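Local atomic coordinates of twin-arginine translocation pathway signal (PDB entry 5IM2), a protein that probably serves as the solute-binding component of a TRAP transporter, capturing small carboxylates outside the cytoplasm, and here holds a copurified benzoate. Residues 105-116 against 261-271; 230-238 against 299-310. One frame throughout, in Å; residues are numbered along the deposited sequence.

Interaction 1: residues 105-116 against 261-271; sequences KDGVVDIIWTIP and ATFVLAMNKAS. With BEZ (benzoic acid), chain B.
Strands 111-114 and 262-267 run antiparallel, their axes 4.8 Å apart at closest approach and their directions 167° apart, with I112 facing A266 and T114 facing V264 as hydrogen-bonded pairs. Each pair exchanges two backbone bonds, I112 N to A266 O at 2.9 Å among them, and N268 N to D110 O adds a fifth. On the face carrying I111, W113, L265 and M267, CG1 of I111 meets M267 CG while its CG2 branch touches L265 CD1 at 3.7 Å. On the other face CG2 of T114 lies beside V264 CG1, both pointing the same way, and P116 CG closes on the same methyl. Toward the ligand, the rings of W113 and F263 are near parallel (13°) but slid apart with little overlap, centroids 4.4 Å apart. W113 CG stands anti to its backbone nitrogen (chi1 -177°), which brings the indole alongside F263, whose CD2 lies over the rim of one indole face; NE1 is bound by Q166. I115 runs alongside F263 and brings CD1 to 3.5 Å from benzoate O2, while F263 turns its edge to benzoate C3, making both part of the pocket wall. At the far end N268 caps helix 269-273, its OD1 accepting from S271 N at 2.8 Å, and S271 OG donates to D110 OD1 from above the carboxylate plane. The other carboxylate oxygen of D110 takes K52 N of strand 49-55. That strand and 161-167 flank the pair within a five-stranded mixed sheet, while helix 100-106 packs against I112 and T114.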
loop_
_atom_site.group_PDB
_atom_site.type_symbol
_atom_site.label_atom_id
_atom_site.label_comp_id
_atom_site.label_asym_id
_atom_site.label_seq_id
_atom_site.Cartn_x
_atom_site.Cartn_y
_atom_site.Cartn_z
ATOM N N LYS A 105 17.594 -5.116 3.959
ATOM C CA LYS A 105 18.806 -4.906 3.191
ATOM C C LYS A 105 20.044 -5.178 4.035
ATOM O O LYS A 105 20.996 -5.812 3.563
ATOM C CB LYS A 105 18.817 -3.473 2.637
ATOM C CG LYS A 105 20.079 -3.132 1.907
ATOM C CD LYS A 105 20.171 -1.651 1.622
ATOM C CE LYS A 105 21.502 -1.339 0.982
ATOM N NZ LYS A 105 22.395 -0.635 1.931
ATOM N N ASP A 106 20.056 -4.702 5.294
ATOM C CA ASP A 106 21.234 -4.808 6.146
ATOM C C ASP A 106 21.347 -6.150 6.863
ATOM O O ASP A 106 22.368 -6.409 7.516
ATOM C CB ASP A 106 21.236 -3.695 7.200
ATOM C CG ASP A 106 21.426 -2.300 6.605
ATOM O OD1 ASP A 106 21.666 -2.142 5.389
ATOM O OD2 ASP A 106 21.329 -1.346 7.389
ATOM N N GLY A 107 20.330 -7.000 6.773
ATOM C CA GLY A 107 20.385 -8.297 7.394
ATOM C C GLY A 107 20.139 -8.296 8.880
ATOM O O GLY A 107 20.483 -9.273 9.558
ATOM N N VAL A 108 19.587 -7.208 9.404
ATOM C CA VAL A 108 19.031 -7.191 10.754
ATOM C C VAL A 108 17.897 -8.194 10.856
ATOM O O VAL A 108 17.776 -8.930 11.849
ATOM C CB VAL A 108 18.554 -5.764 11.083
ATOM C CG1 VAL A 108 17.937 -5.704 12.450
ATOM C CG2 VAL A 108 19.724 -4.796 10.996
ATOM N N VAL A 109 17.028 -8.220 9.832
ATOM C CA VAL A 109 16.047 -9.277 9.641
ATOM C C VAL A 109 16.193 -9.858 8.236
ATOM O O VAL A 109 16.920 -9.331 7.395
ATOM C CB VAL A 109 14.614 -8.750 9.851
ATOM C CG1 VAL A 109 14.450 -8.230 11.288
ATOM C CG2 VAL A 109 14.300 -7.681 8.843
ATOM N N ASP A 110 15.437 -10.929 7.960
ATOM C CA ASP A 110 15.482 -11.550 6.635
ATOM C C ASP A 110 14.386 -11.077 5.681
ATOM O O ASP A 110 14.649 -10.940 4.479
ATOM C CB ASP A 110 15.413 -13.074 6.763
ATOM C CG ASP A 110 16.542 -13.624 7.579
ATOM O OD1 ASP A 110 17.684 -13.600 7.055
ATOM O OD2 ASP A 110 16.302 -14.060 8.730
ATOM N N ILE A 111 13.160 -10.843 6.155
ATOM C CA ILE A 111 12.044 -10.473 5.288
ATOM C C ILE A 111 11.244 -9.364 5.946
ATOM O O ILE A 111 10.950 -9.423 7.145
ATOM C CB ILE A 111 11.119 -11.678 4.980
ATOM C CG1 ILE A 111 11.896 -12.768 4.254
ATOM C CG2 ILE A 111 9.908 -11.225 4.186
ATOM C CD1 ILE A 111 11.132 -14.089 4.223
ATOM N N ILE A 112 10.892 -8.344 5.159
ATOM C CA ILE A 112 10.032 -7.258 5.611
ATOM C C ILE A 112 8.887 -7.061 4.621
ATOM O O ILE A 112 8.968 -7.438 3.446
ATOM C CB ILE A 112 10.825 -5.938 5.837
ATOM C CG1 ILE A 112 11.487 -5.429 4.567
ATOM C CG2 ILE A 112 11.879 -6.189 6.878
ATOM C CD1 ILE A 112 10.670 -4.464 3.775
ATOM N N TRP A 113 7.792 -6.462 5.123
ATOM C CA TRP A 113 6.681 -5.982 4.309
ATOM C C TRP A 113 6.454 -4.532 4.707
ATOM O O TRP A 113 6.227 -4.243 5.896
ATOM C CB TRP A 113 5.414 -6.819 4.538
ATOM C CG TRP A 113 4.204 -6.500 3.714
ATOM C CD1 TRP A 113 3.890 -7.014 2.486
ATOM C CD2 TRP A 113 3.107 -5.672 4.096
ATOM N NE1 TRP A 113 2.665 -6.526 2.069
ATOM C CE2 TRP A 113 2.154 -5.730 3.051
ATOM C CE3 TRP A 113 2.826 -4.889 5.222
ATOM C CZ2 TRP A 113 0.958 -5.023 3.084
ATOM C CZ3 TRP A 113 1.645 -4.188 5.252
ATOM C CH2 TRP A 113 0.717 -4.274 4.203
ATOM N N THR A 114 6.590 -3.631 3.745
ATOM C CA THR A 114 6.528 -2.198 4.026
ATOM C C THR A 114 5.933 -1.447 2.840
ATOM O O THR A 114 5.743 -2.000 1.756
ATOM C CB THR A 114 7.923 -1.641 4.373
ATOM O OG1 THR A 114 7.792 -0.369 5.028
ATOM C CG2 THR A 114 8.795 -1.485 3.097
ATOM N N ILE A 115 5.627 -0.173 3.070
ATOM C CA ILE A 115 5.300 0.772 2.006
ATOM C C ILE A 115 6.592 1.467 1.570
ATOM O O ILE A 115 7.205 2.184 2.391
ATOM C CB ILE A 115 4.256 1.792 2.487
ATOM C CG1 ILE A 115 2.922 1.079 2.760
ATOM C CG2 ILE A 115 4.077 2.929 1.484
ATOM C CD1 ILE A 115 1.724 1.950 3.169
ATOM N N PRO A 116 7.044 1.290 0.306
ATOM C CA PRO A 116 8.250 2.005 -0.152
ATOM C C PRO A 116 8.222 3.502 0.131
ATOM O O PRO A 116 9.232 4.028 0.596
ATOM C CB PRO A 116 8.284 1.691 -1.656
ATOM C CG PRO A 116 7.581 0.335 -1.746
ATOM C CD PRO A 116 6.477 0.431 -0.749
ATOM N N ALA A 261 -1.882 2.717 -2.337
ATOM C CA ALA A 261 -0.479 2.725 -1.957
ATOM C C ALA A 261 0.153 1.395 -2.338
ATOM O O ALA A 261 -0.518 0.375 -2.400
ATOM C CB ALA A 261 -0.304 2.994 -0.457
ATOM N N THR A 262 1.453 1.428 -2.609
ATOM C CA THR A 262 2.212 0.248 -2.963
ATOM C C THR A 262 2.921 -0.327 -1.757
ATOM O O THR A 262 3.310 0.384 -0.833
ATOM C CB THR A 262 3.245 0.540 -4.050
ATOM O OG1 THR A 262 4.165 1.536 -3.609
ATOM C CG2 THR A 262 2.560 1.001 -5.281
ATOM N N PHE A 263 3.095 -1.639 -1.799
ATOM C CA PHE A 263 3.774 -2.391 -0.765
ATOM C C PHE A 263 4.795 -3.299 -1.419
ATOM O O PHE A 263 4.570 -3.796 -2.529
ATOM C CB PHE A 263 2.789 -3.276 0.043
ATOM C CG PHE A 263 1.703 -2.506 0.715
ATOM C CD1 PHE A 263 0.611 -2.073 0.004
ATOM C CD2 PHE A 263 1.800 -2.186 2.078
ATOM C CE1 PHE A 263 -0.375 -1.343 0.629
ATOM C CE2 PHE A 263 0.816 -1.468 2.698
ATOM C CZ PHE A 263 -0.287 -1.052 1.959
ATOM N N VAL A 264 5.888 -3.534 -0.705
ATOM C CA VAL A 264 6.921 -4.471 -1.127
ATOM C C VAL A 264 7.149 -5.508 -0.033
ATOM O O VAL A 264 7.214 -5.180 1.160
ATOM C CB VAL A 264 8.233 -3.749 -1.489
ATOM C CG1 VAL A 264 8.811 -3.061 -0.286
ATOM C CG2 VAL A 264 9.211 -4.745 -2.099
ATOM N N LEU A 265 7.262 -6.784 -0.459
ATOM C CA LEU A 265 7.685 -7.889 0.383
ATOM C C LEU A 265 9.103 -8.177 -0.074
ATOM O O LEU A 265 9.302 -8.683 -1.188
ATOM C CB LEU A 265 6.783 -9.115 0.217
ATOM C CG LEU A 265 7.096 -10.357 1.034
ATOM C CD1 LEU A 265 6.858 -10.071 2.514
ATOM C CD2 LEU A 265 6.226 -11.496 0.530
ATOM N N ALA A 266 10.074 -7.798 0.743
ATOM C CA ALA A 266 11.479 -7.837 0.370
ATOM C C ALA A 266 12.310 -8.723 1.303
ATOM O O ALA A 266 12.125 -8.705 2.530
ATOM C CB ALA A 266 12.045 -6.401 0.367
ATOM N N MET A 267 13.278 -9.442 0.723
ATOM C CA MET A 267 14.160 -10.352 1.449
ATOM C C MET A 267 15.611 -9.916 1.334
ATOM O O MET A 267 16.040 -9.411 0.292
ATOM C CB MET A 267 13.994 -11.797 0.912
ATOM C CG MET A 267 14.668 -12.818 1.763
ATOM S SD MET A 267 14.271 -14.502 1.254
ATOM C CE MET A 267 15.249 -15.367 2.472
ATOM N N ASN A 268 16.369 -10.103 2.416
ATOM C CA ASN A 268 17.813 -9.932 2.374
ATOM C C ASN A 268 18.441 -10.806 1.287
ATOM O O ASN A 268 18.221 -12.018 1.248
ATOM C CB ASN A 268 18.397 -10.291 3.746
ATOM C CG ASN A 268 19.884 -10.189 3.787
ATOM O OD1 ASN A 268 20.594 -11.200 3.731
ATOM N ND2 ASN A 268 20.392 -8.963 3.905
ATOM N N LYS A 269 19.270 -10.203 0.433
ATOM C CA LYS A 269 19.864 -10.933 -0.689
ATOM C C LYS A 269 20.827 -12.021 -0.218
ATOM O O LYS A 269 20.820 -13.138 -0.750
ATOM C CB LYS A 269 20.575 -9.953 -1.627
ATOM C CG LYS A 269 20.625 -10.399 -3.093
ATOM C CD LYS A 269 20.524 -9.210 -4.063
ATOM C CE LYS A 269 21.457 -8.083 -3.655
ATOM N NZ LYS A 269 21.846 -7.204 -4.799
ATOM N N ALA A 270 21.675 -11.717 0.763
ATOM C CA ALA A 270 22.597 -12.725 1.277
ATOM C C ALA A 270 21.842 -13.939 1.822
ATOM O O ALA A 270 22.224 -15.092 1.574
ATOM C CB ALA A 270 23.470 -12.098 2.363
ATOM N N SER A 271 20.763 -13.691 2.562
ATOM C CA SER A 271 19.993 -14.763 3.177
ATOM C C SER A 271 19.347 -15.648 2.118
ATOM O O SER A 271 19.324 -16.881 2.243
ATOM C CB SER A 271 18.934 -14.144 4.093
ATOM O OG SER A 271 18.156 -15.139 4.717
HETATM C C BEZ B . -1.280 3.065 5.126
HETATM O O1 BEZ B . -2.074 3.894 4.595
HETATM O O2 BEZ B . -0.220 3.479 5.652
HETATM C C1 BEZ B . -1.625 1.606 5.151
HETATM C C2 BEZ B . -0.740 0.696 5.722
HETATM C C3 BEZ B . -1.097 -0.653 5.763
HETATM C C4 BEZ B . -2.302 -1.065 5.220
HETATM C C5 BEZ B . -3.166 -0.161 4.632
HETATM C C6 BEZ B . -2.821 1.195 4.598
HETATM O O HOH W 1 19.852 -7.393 0.831
#

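Interaction 2: residues 230-238 against 299-310; sequences ALPWEVVPS and QQAGDAAGRQAA. With BEZ (benzoic acid), chain B.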
loop_
_atom_site.group_PDB
_atom_site.type_symbol
_atom_site.label_atom_id
_atom_site.label_comp_id
_atom_site.label_asym_id
_atom_site.label_seq_id
_atom_site.Cartn_x
_atom_site.Cartn_y
_atom_site.Cartn_z
ATOM N N ALA A 230 -6.452 9.434 5.081
ATOM C CA ALA A 230 -6.720 8.617 3.911
ATOM C C ALA A 230 -6.240 7.201 4.223
ATOM O O ALA A 230 -5.071 7.007 4.537
ATOM C CB ALA A 230 -5.989 9.197 2.700
ATOM N N LEU A 231 -7.150 6.228 4.174
ATOM C CA LEU A 231 -6.845 4.813 4.395
ATOM C C LEU A 231 -7.813 3.996 3.563
ATOM O O LEU A 231 -8.972 4.397 3.417
ATOM C CB LEU A 231 -7.030 4.382 5.848
ATOM C CG LEU A 231 -6.177 5.008 6.927
ATOM C CD1 LEU A 231 -6.768 4.784 8.313
ATOM C CD2 LEU A 231 -4.808 4.416 6.790
ATOM N N PRO A 232 -7.428 2.796 3.126
ATOM C CA PRO A 232 -8.446 1.853 2.648
ATOM C C PRO A 232 -9.256 1.310 3.825
ATOM O O PRO A 232 -8.835 1.369 4.981
ATOM C CB PRO A 232 -7.621 0.749 1.992
ATOM C CG PRO A 232 -6.380 0.721 2.838
ATOM C CD PRO A 232 -6.092 2.167 3.180
ATOM N N TRP A 233 -10.409 0.715 3.498
ATOM C CA TRP A 233 -11.322 0.212 4.514
ATOM C C TRP A 233 -10.706 -0.903 5.340
ATOM O O TRP A 233 -10.973 -1.001 6.545
ATOM C CB TRP A 233 -12.615 -0.308 3.870
ATOM C CG TRP A 233 -13.710 0.708 3.721
ATOM C CD1 TRP A 233 -14.321 1.084 2.566
ATOM C CD2 TRP A 233 -14.325 1.478 4.766
ATOM N NE1 TRP A 233 -15.271 2.044 2.815
ATOM C CE2 TRP A 233 -15.293 2.307 4.158
ATOM C CE3 TRP A 233 -14.138 1.558 6.145
ATOM C CZ2 TRP A 233 -16.098 3.179 4.890
ATOM C CZ3 TRP A 233 -14.928 2.428 6.868
ATOM C CH2 TRP A 233 -15.901 3.228 6.233
ATOM N N GLU A 234 -9.883 -1.755 4.718
ATOM C CA GLU A 234 -9.527 -3.012 5.355
ATOM C C GLU A 234 -8.714 -2.790 6.636
ATOM O O GLU A 234 -8.831 -3.588 7.582
ATOM C CB GLU A 234 -8.777 -3.913 4.361
ATOM C CG GLU A 234 -7.445 -3.398 3.900
ATOM C CD GLU A 234 -6.263 -3.736 4.815
ATOM O OE1 GLU A 234 -6.355 -4.681 5.654
ATOM O OE2 GLU A 234 -5.240 -3.022 4.668
ATOM N N VAL A 235 -7.913 -1.717 6.684
ATOM C CA VAL A 235 -6.983 -1.506 7.795
ATOM C C VAL A 235 -7.627 -0.750 8.933
ATOM O O VAL A 235 -7.074 -0.738 10.043
ATOM C CB VAL A 235 -5.723 -0.770 7.297
ATOM C CG1 VAL A 235 -6.000 0.692 6.980
ATOM C CG2 VAL A 235 -4.579 -0.939 8.300
ATOM N N VAL A 236 -8.798 -0.171 8.707
ATOM C CA VAL A 236 -9.356 0.795 9.654
ATOM C C VAL A 236 -9.538 0.177 11.035
ATOM O O VAL A 236 -9.146 0.810 12.033
ATOM C CB VAL A 236 -10.661 1.373 9.081
ATOM C CG1 VAL A 236 -11.611 1.939 10.160
ATOM C CG2 VAL A 236 -10.355 2.384 8.029
ATOM N N PRO A 237 -10.130 -1.007 11.180
ATOM C CA PRO A 237 -10.325 -1.542 12.532
ATOM C C PRO A 237 -9.036 -1.883 13.258
ATOM O O PRO A 237 -9.047 -1.914 14.493
ATOM C CB PRO A 237 -11.171 -2.798 12.309
ATOM C CG PRO A 237 -11.646 -2.732 10.905
ATOM C CD PRO A 237 -10.729 -1.867 10.140
ATOM N N SER A 238 -7.937 -2.159 12.552
ATOM C CA SER A 238 -6.703 -2.550 13.224
ATOM C C SER A 238 -6.100 -1.394 14.005
ATOM O O SER A 238 -5.348 -1.644 14.952
ATOM C CB SER A 238 -5.670 -3.092 12.215
ATOM O OG SER A 238 -4.990 -2.027 11.524
ATOM N N GLN A 299 -5.957 -8.260 0.439
ATOM C CA GLN A 299 -6.034 -6.966 1.117
ATOM C C GLN A 299 -7.352 -6.266 0.787
ATOM O O GLN A 299 -8.049 -5.748 1.673
ATOM C CB GLN A 299 -4.849 -6.088 0.765
ATOM C CG GLN A 299 -4.657 -4.945 1.827
ATOM C CD GLN A 299 -3.289 -4.321 1.794
ATOM O OE1 GLN A 299 -2.476 -4.587 0.925
ATOM N NE2 GLN A 299 -3.051 -3.451 2.734
ATOM N N GLN A 300 -7.735 -6.270 -0.480
ATOM C CA GLN A 300 -9.012 -5.654 -0.838
ATOM C C GLN A 300 -10.198 -6.461 -0.318
ATOM O O GLN A 300 -11.264 -5.890 -0.042
ATOM C CB GLN A 300 -9.094 -5.461 -2.362
ATOM C CG GLN A 300 -10.376 -4.770 -2.801
ATOM C CD GLN A 300 -10.369 -4.237 -4.210
ATOM O OE1 GLN A 300 -9.506 -4.569 -5.015
ATOM N NE2 GLN A 300 -11.375 -3.440 -4.538
ATOM N N ALA A 301 -10.068 -7.786 -0.196
ATOM C CA ALA A 301 -11.168 -8.576 0.335
ATOM C C ALA A 301 -11.503 -8.221 1.781
ATOM O O ALA A 301 -12.592 -8.558 2.248
ATOM C CB ALA A 301 -10.867 -10.076 0.253
ATOM N N GLY A 302 -10.592 -7.580 2.499
ATOM C CA GLY A 302 -10.873 -7.155 3.856
ATOM C C GLY A 302 -11.601 -5.840 3.958
ATOM O O GLY A 302 -11.947 -5.424 5.067
ATOM N N ASP A 303 -11.868 -5.182 2.827
ATOM C CA ASP A 303 -12.503 -3.867 2.882
ATOM C C ASP A 303 -13.921 -3.987 3.432
ATOM O O ASP A 303 -14.344 -3.180 4.270
ATOM C CB ASP A 303 -12.537 -3.218 1.494
ATOM C CG ASP A 303 -11.233 -2.579 1.081
ATOM O OD1 ASP A 303 -10.279 -2.449 1.889
ATOM O OD2 ASP A 303 -11.176 -2.158 -0.111
ATOM N N ALA A 304 -14.666 -4.998 2.975
ATOM C CA ALA A 304 -16.012 -5.233 3.463
ATOM C C ALA A 304 -16.083 -5.195 4.985
ATOM O O ALA A 304 -16.974 -4.557 5.557
ATOM C CB ALA A 304 -16.521 -6.587 2.960
ATOM N N ALA A 305 -15.170 -5.907 5.656
ATOM C CA ALA A 305 -15.203 -5.984 7.114
ATOM C C ALA A 305 -14.917 -4.628 7.753
ATOM O O ALA A 305 -15.482 -4.292 8.802
ATOM C CB ALA A 305 -14.188 -7.010 7.616
ATOM N N GLY A 306 -14.027 -3.841 7.161
ATOM C CA GLY A 306 -13.780 -2.512 7.706
ATOM C C GLY A 306 -14.989 -1.593 7.610
ATOM O O GLY A 306 -15.356 -0.917 8.573
ATOM N N ARG A 307 -15.606 -1.527 6.432
ATOM C CA ARG A 307 -16.841 -0.765 6.272
ATOM C C ARG A 307 -17.873 -1.185 7.308
ATOM O O ARG A 307 -18.488 -0.344 7.973
ATOM C CB ARG A 307 -17.371 -0.947 4.846
ATOM C CG ARG A 307 -18.449 0.002 4.401
ATOM C CD ARG A 307 -18.745 -0.136 2.901
ATOM N NE ARG A 307 -19.702 0.880 2.461
ATOM C CZ ARG A 307 -20.994 0.903 2.790
ATOM N NH1 ARG A 307 -21.511 -0.039 3.570
ATOM N NH2 ARG A 307 -21.776 1.879 2.341
ATOM N N GLN A 308 -18.045 -2.501 7.496
ATOM C CA GLN A 308 -19.062 -2.972 8.432
ATOM C C GLN A 308 -18.748 -2.560 9.866
ATOM O O GLN A 308 -19.659 -2.254 10.648
ATOM C CB GLN A 308 -19.202 -4.490 8.330
ATOM C CG GLN A 308 -20.392 -4.914 7.492
ATOM C CD GLN A 308 -21.711 -4.386 8.040
ATOM O OE1 GLN A 308 -21.982 -4.474 9.239
ATOM N NE2 GLN A 308 -22.536 -3.826 7.160
ATOM N N ALA A 309 -17.473 -2.580 10.247
ATOM C CA ALA A 309 -17.097 -2.089 11.569
ATOM C C ALA A 309 -17.485 -0.624 11.747
ATOM O O ALA A 309 -18.021 -0.236 12.793
ATOM C CB ALA A 309 -15.598 -2.281 11.788
ATOM N N ALA A 310 -17.227 0.206 10.736
ATOM C CA ALA A 310 -17.693 1.590 10.783
ATOM C C ALA A 310 -19.205 1.651 10.938
ATOM O O ALA A 310 -19.733 2.406 11.767
ATOM C CB ALA A 310 -17.280 2.324 9.513
HETATM C C BEZ B . -1.280 3.065 5.126
HETATM O O1 BEZ B . -2.074 3.894 4.595
HETATM O O2 BEZ B . -0.220 3.479 5.652
HETATM C C1 BEZ B . -1.625 1.606 5.151
HETATM C C2 BEZ B . -0.740 0.696 5.722
HETATM C C3 BEZ B . -1.097 -0.653 5.763
HETATM C C4 BEZ B . -2.302 -1.065 5.220
HETATM C C5 BEZ B . -3.166 -0.161 4.632
HETATM C C6 BEZ B . -2.821 1.195 4.598
HETATM O O HOH W 2 -11.226 0.535 0.553
HETATM O O HOH W 3 -10.598 -5.798 7.540
#
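E234 and Q299 meet beside the benzoate in the pocket of this two-lobed, family 7 solute-binding fold. Q299 NE2 donates an almost straight bond (173°) to E234 OE2 at 3.0 Å; the donor lies above the carboxylate plane, and the oxygen lies in the amide plane. Both groups also touch the ligand ring, NE2 at C4 and OE2 at C5, while P232 and V235 pack on it nearby. E234 reaches Q299 by a chain bent at chi2 (86°). Second partners steady the pair: N62 holds E234 OE1 and Q166 holds Q299 OE1. Behind them, D303 OD1 accepts a weak bond from E234 N, and one water joins E234 O to G302 O. Farther out, the indole of W233 lies against helix 303-312, with R307 CA over its six-membered ring, 3.6 Å from the centroid, and A310 CB at CZ3. E250 OE1 accepts from W233 NE1 and forms a salt bridge with R307 NE, linking the indole's N-H to the same helix. With the indole cut back to an alanine, R307 and A310 would probably face a gap and E250 would lose its indole donor. The approach is close because G306 has no side chain: a beta carbon there would clash with W233 O, which instead receives a CA-H...O contact from G306 CA at 3.4 Å, nearly straight at 168°.

From the N terminus the chain first passes through 105-116, then 230-238, before 261-271 returns to close interaction 1 across 144 intervening residues; 299-310 follows and closes interaction 2 over a shorter loop of 60. The two loops therefore cross, since 230-238 lies within the first and 299-310 beyond it. Interaction 1 joins two neighbouring strands of the five-stranded sheet, whereas interaction 2 fastens the turn that follows strand 228-232, of the six-stranded sheet, to helices 289-301 and 303-312. Their centres are about 25 Å apart, on opposite sides of the chain's centre, yet they meet at the benzoate, where F263 CZ packs against Q299 NE2 (3.7 Å).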